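Local coordinates for soluble cytochrome b558 (PDB 1CXY), which probably carries electrons as a small soluble bacterial relative of cytochrome b5, holding a heme whose iron takes two axial histidine ligands, at residues Val9-Leu12 / Glu13-Ala16. Sequence-based numbering, arbitrary orientation.
Sequences VFTL and EQVA
Thr11 and Gln14 close a capping box at the start of the short helix 12-15. Gln14 N donates to Thr11 OG1 over 3.1 Å with an N-H...O angle of 157°, and that hydroxyl is placed over the first turn because chi1 of Thr11 (60°) sets OG1 between the backbone N and the carbonyl carbon. The return bond of the box is weak: Thr11 N reaches Gln14 OE1 at 3.3 Å. Behind the cap the helical turn is well formed. Val15 N meets Thr11 O nearly straight (170°) and in the carbonyl plane, while Ala16 N reaches Leu12 O at 3.0 Å, with the donor tilted from the plane of the Leu12 carbonyl.

The tight side belongs to Val15, the one buried residue; its CG2 lies 3.5 Å from Thr11 O, and the side chain packs on Trp25 and Val32 of the sheet. Phe10 is edge-to-face with Trp25, and Gln14 NE2 comes to the ring edge of Phe10, near the ring plane, 3.4 Å from CD2, with the amide steeply inclined to the ring. The looser part, where Thr11 and Gln14 are exposed, is bridged by a water 2.7 Å from Thr11 OG1 that also donates to Gln14 OE1. Glu13 OE1, brought by a bend at chi2 to 3.5 Å from Thr11 CB, lies near the first turn, where a negative charge would probably interact favourably with the helix dipole. Phe10, just before the helix, and Val15 within it pack against the sheet, whereas the cap rests mainly on the hydroxyl bond to a first-turn N-H, its return weak and water-bridged.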
ATOM      1  N   VAL A   9     -14.313   3.929   6.833  1.00 19.09           N
ATOM      2  CA  VAL A   9     -14.535   3.507   5.463  1.00 18.38           C
ATOM      3  C   VAL A   9     -14.100   4.632   4.526  1.00 18.38           C
ATOM      4  O   VAL A   9     -14.506   5.779   4.753  1.00 20.16           O
ATOM      5  CB  VAL A   9     -16.017   3.174   5.176  1.00 20.02           C
ATOM      6  CG1 VAL A   9     -16.096   2.788   3.707  1.00 22.54           C
ATOM      7  CG2 VAL A   9     -16.471   2.044   6.082  1.00 22.26           C
ATOM      8  N   PHE A  10     -13.343   4.309   3.500  1.00 17.79           N
ATOM      9  CA  PHE A  10     -12.844   5.298   2.558  1.00 18.40           C
ATOM     10  C   PHE A  10     -13.320   4.980   1.151  1.00 19.12           C
ATOM     11  O   PHE A  10     -13.677   3.828   0.873  1.00 22.48           O
ATOM     12  CB  PHE A  10     -11.300   5.261   2.523  1.00 17.05           C
ATOM     13  CG  PHE A  10     -10.686   5.568   3.869  1.00 17.08           C
ATOM     14  CD1 PHE A  10     -10.289   4.567   4.744  1.00 17.84           C
ATOM     15  CD2 PHE A  10     -10.420   6.889   4.220  1.00 16.77           C
ATOM     16  CE1 PHE A  10      -9.702   4.881   5.960  1.00 16.81           C
ATOM     17  CE2 PHE A  10      -9.855   7.204   5.445  1.00 17.28           C
ATOM     18  CZ  PHE A  10      -9.495   6.193   6.316  1.00 17.25           C
ATOM     19  N   THR A  11     -13.216   5.931   0.230  1.00 17.99           N
ATOM     20  CA  THR A  11     -13.470   5.597  -1.169  1.00 18.09           C
ATOM     21  C   THR A  11     -12.132   5.584  -1.905  1.00 16.77           C
ATOM     22  O   THR A  11     -11.154   6.140  -1.401  1.00 16.44           O
ATOM     23  CB  THR A  11     -14.325   6.673  -1.855  1.00 17.96           C
ATOM     24  OG1 THR A  11     -13.563   7.900  -1.758  1.00 18.59           O
ATOM     25  CG2 THR A  11     -15.681   6.827  -1.188  1.00 17.95           C
ATOM     26  N   LEU A  12     -12.108   5.082  -3.144  1.00 17.63           N
ATOM     27  CA  LEU A  12     -10.881   5.173  -3.933  1.00 17.17           C
ATOM     28  C   LEU A  12     -10.508   6.627  -4.216  1.00 17.86           C
ATOM     29  O   LEU A  12      -9.326   6.922  -4.358  1.00 16.97           O
ATOM     30  CB  LEU A  12     -10.989   4.392  -5.242  1.00 19.36           C
ATOM     31  CG  LEU A  12     -10.837   2.869  -5.089  1.00 22.04           C
ATOM     32  CD1 LEU A  12     -11.041   2.182  -6.431  1.00 23.21           C
ATOM     33  CD2 LEU A  12      -9.468   2.502  -4.537  1.00 22.17           C
ATOM     34  N   GLU A  13     -11.493   7.512  -4.303  1.00 17.96           N
ATOM     35  CA  GLU A  13     -11.206   8.928  -4.554  1.00 19.49           C
ATOM     36  C   GLU A  13     -10.432   9.565  -3.414  1.00 16.53           C
ATOM     37  O   GLU A  13      -9.559  10.415  -3.642  1.00 16.73           O
ATOM     38  CB  GLU A  13     -12.534   9.640  -4.832  1.00 21.77           C
ATOM     39  CG  GLU A  13     -13.080   9.224  -6.205  1.00 26.84           C
ATOM     40  CD  GLU A  13     -13.597   7.808  -6.294  1.00 28.08           C
ATOM     41  OE1 GLU A  13     -14.155   7.228  -5.337  1.00 27.70           O
ATOM     42  OE2 GLU A  13     -13.449   7.176  -7.376  1.00 32.11           O
ATOM     43  N   GLN A  14     -10.774   9.173  -2.182  1.00 16.37           N
ATOM     44  CA  GLN A  14     -10.057   9.675  -1.009  1.00 16.48           C
ATOM     45  C   GLN A  14      -8.640   9.111  -0.979  1.00 15.87           C
ATOM     46  O   GLN A  14      -7.668   9.840  -0.777  1.00 15.04           O
ATOM     47  CB  GLN A  14     -10.789   9.262   0.268  1.00 16.95           C
ATOM     48  CG  GLN A  14     -12.095  10.037   0.450  1.00 16.92           C
ATOM     49  CD  GLN A  14     -12.901   9.380   1.558  1.00 17.88           C
ATOM     50  OE1 GLN A  14     -14.019   8.922   1.314  1.00 19.72           O
ATOM     51  NE2 GLN A  14     -12.318   9.342   2.762  1.00 15.92           N
ATOM     52  N   VAL A  15      -8.525   7.797  -1.250  1.00 14.61           N
ATOM     53  CA  VAL A  15      -7.171   7.214  -1.314  1.00 15.47           C
ATOM     54  C   VAL A  15      -6.303   7.917  -2.339  1.00 15.10           C
ATOM     55  O   VAL A  15      -5.128   8.174  -2.073  1.00 14.18           O
ATOM     56  CB  VAL A  15      -7.219   5.713  -1.644  1.00 16.00           C
ATOM     57  CG1 VAL A  15      -5.826   5.105  -1.758  1.00 15.86           C
ATOM     58  CG2 VAL A  15      -7.986   5.004  -0.517  1.00 15.63           C
ATOM     59  N   ALA A  16      -6.876   8.337  -3.478  1.00 14.99           N
ATOM     60  CA  ALA A  16      -6.139   8.994  -4.540  1.00 16.12           C
ATOM     61  C   ALA A  16      -5.604  10.363  -4.156  1.00 16.19           C
ATOM     62  O   ALA A  16      -4.711  10.859  -4.847  1.00 16.69           O
ATOM     63  CB  ALA A  16      -7.053   9.109  -5.761  1.00 17.38           C
TER
HETATM   64  O   HOH W   1     -15.078  10.166  -1.509  1.00 37.26           O